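Side-chain contact in putative peptidyl-arginine deiminase (Chlorobium tepidum, PDB 1XKN), which probably hydrolyses the guanidinium group of agmatine or of arginine residues in proteins, acting as a deiminase: residues T170-A173 and C174-P178. Residues are numbered along the deposited sequence; the frame is centred on the assembly and turned at random.
Sequences TTTA and CLLNP
An N-capped single helical turn, 172-175, follows directly on strand 167-171, and T171 caps it by accepting a hydrogen bond from C174. With chi1 at 66°, OG1 of T171 lies between its own backbone N and carbonyl carbon, and from there it meets C174 N at 3.2 Å; the same hydroxyl is also hydrogen-bonded to the carbonyl of G216, which ties the cap to a neighbouring loop. Two backbone bonds close the turn, L175 N to T171 O at 3.1 Å and L176 N to T172 O at 3.0 Å. On the buried side, both methyls of L175 rest against the hydroxyl oxygen of T170, CD2 at 3.4 Å from OG1, while that OG1 finds its polar partner in the carbonyl of A159. W204 of the adjoining strand 201-205 and I189 and L193 of helix 186-197 also pack against L175. One residue further on, the methyl CG2 of T172, anti to its backbone N, presses on L176 CD1 at a tight 3.5 Å. Where the helix ends, a water donates to A173 O at 2.6 Å and accepts from N177 ND2 at 3.1 Å.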
ATOM      1  N   THR A 170       7.324  -5.532  -9.008  1.00  3.58           N
ATOM      2  CA  THR A 170       7.234  -4.101  -9.298  1.00  3.81           C
ATOM      3  C   THR A 170       6.906  -3.898 -10.774  1.00  4.32           C
ATOM      4  O   THR A 170       6.596  -4.860 -11.478  1.00  4.57           O
ATOM      5  CB  THR A 170       8.562  -3.385  -8.943  1.00  4.59           C
ATOM      6  OG1 THR A 170       8.382  -1.966  -9.017  1.00  2.45           O
ATOM      7  CG2 THR A 170       9.673  -3.797  -9.901  1.00  3.60           C
ATOM      8  N   THR A 171       6.953  -2.656 -11.245  1.00  4.14           N
ATOM      9  CA  THR A 171       6.669  -2.394 -12.654  1.00  3.49           C
ATOM     10  C   THR A 171       7.749  -1.529 -13.272  1.00  3.39           C
ATOM     11  O   THR A 171       8.320  -0.651 -12.619  1.00  4.30           O
ATOM     12  CB  THR A 171       5.319  -1.672 -12.868  1.00  4.31           C
ATOM     13  OG1 THR A 171       5.385  -0.357 -12.307  1.00  4.34           O
ATOM     14  CG2 THR A 171       4.186  -2.448 -12.225  1.00  5.23           C
ATOM     15  N   THR A 172       8.024  -1.784 -14.543  1.00  4.01           N
ATOM     16  CA  THR A 172       9.014  -1.012 -15.273  1.00  5.50           C
ATOM     17  C   THR A 172       8.458   0.395 -15.463  1.00  4.69           C
ATOM     18  O   THR A 172       9.185   1.382 -15.373  1.00  4.67           O
ATOM     19  CB  THR A 172       9.294  -1.656 -16.642  1.00  6.77           C
ATOM     20  OG1 THR A 172       9.934  -2.923 -16.444  1.00  8.77           O
ATOM     21  CG2 THR A 172      10.192  -0.765 -17.487  1.00 10.04           C
ATOM     22  N   ALA A 173       7.154   0.477 -15.704  1.00  4.46           N
ATOM     23  CA  ALA A 173       6.498   1.760 -15.913  1.00  4.44           C
ATOM     24  C   ALA A 173       6.775   2.752 -14.789  1.00  5.72           C
ATOM     25  O   ALA A 173       6.961   3.942 -15.039  1.00  6.88           O
ATOM     26  CB  ALA A 173       4.994   1.559 -16.068  1.00  3.61           C
ATOM     27  N   CYS A 174       6.808   2.273 -13.550  1.00  4.88           N
ATOM     28  CA  CYS A 174       7.046   3.170 -12.431  1.00  4.58           C
ATOM     29  C   CYS A 174       8.508   3.286 -12.012  1.00  4.83           C
ATOM     30  O   CYS A 174       9.090   4.368 -12.086  1.00  4.97           O
ATOM     31  CB  CYS A 174       6.197   2.743 -11.228  1.00  5.51           C
ATOM     32  SG  CYS A 174       6.352   3.820  -9.784  1.00  6.40           S
ATOM     33  N   LEU A 175       9.103   2.177 -11.583  1.00  4.50           N
ATOM     34  CA  LEU A 175      10.486   2.205 -11.125  1.00  4.38           C
ATOM     35  C   LEU A 175      11.536   2.573 -12.165  1.00  4.89           C
ATOM     36  O   LEU A 175      12.672   2.875 -11.808  1.00  6.65           O
ATOM     37  CB  LEU A 175      10.858   0.881 -10.444  1.00  4.00           C
ATOM     38  CG  LEU A 175      10.811   0.945  -8.912  1.00  4.25           C
ATOM     39  CD1 LEU A 175       9.399   1.284  -8.452  1.00  4.39           C
ATOM     40  CD2 LEU A 175      11.262  -0.377  -8.310  1.00  5.95           C
ATOM     41  N   LEU A 176      11.182   2.551 -13.444  1.00  3.52           N
ATOM     42  CA  LEU A 176      12.154   2.944 -14.453  1.00  5.57           C
ATOM     43  C   LEU A 176      11.763   4.271 -15.100  1.00  5.62           C
ATOM     44  O   LEU A 176      12.393   4.707 -16.060  1.00  6.25           O
ATOM     45  CB  LEU A 176      12.334   1.852 -15.519  1.00  6.49           C
ATOM     46  CG  LEU A 176      13.060   0.586 -15.035  1.00  7.01           C
ATOM     47  CD1 LEU A 176      13.389  -0.306 -16.225  1.00  7.93           C
ATOM     48  CD2 LEU A 176      14.349   0.974 -14.311  1.00  6.20           C
ATOM     49  N   ASN A 177      10.732   4.924 -14.568  1.00  5.07           N
ATOM     50  CA  ASN A 177      10.327   6.213 -15.117  1.00  5.37           C
ATOM     51  C   ASN A 177      11.377   7.241 -14.699  1.00  5.07           C
ATOM     52  O   ASN A 177      11.723   7.348 -13.522  1.00  4.80           O
ATOM     53  CB  ASN A 177       8.951   6.643 -14.587  1.00  5.54           C
ATOM     54  CG  ASN A 177       8.411   7.871 -15.308  1.00  6.02           C
ATOM     55  OD1 ASN A 177       9.107   8.872 -15.457  1.00  6.73           O
ATOM     56  ND2 ASN A 177       7.163   7.797 -15.752  1.00  8.50           N
ATOM     57  N   PRO A 178      11.914   7.999 -15.665  1.00  4.82           N
ATOM     58  CA  PRO A 178      12.930   9.013 -15.366  1.00  5.67           C
ATOM     59  C   PRO A 178      12.519  10.058 -14.328  1.00  5.15           C
ATOM     60  O   PRO A 178      13.381  10.723 -13.748  1.00  4.80           O
ATOM     61  CB  PRO A 178      13.203   9.637 -16.733  1.00  6.38           C
ATOM     62  CG  PRO A 178      13.006   8.484 -17.659  1.00  6.04           C
ATOM     63  CD  PRO A 178      11.743   7.846 -17.121  1.00  5.56           C
TER
HETATM   64  O   HOH W   1       5.762   5.280 -16.908  1.00 10.59           O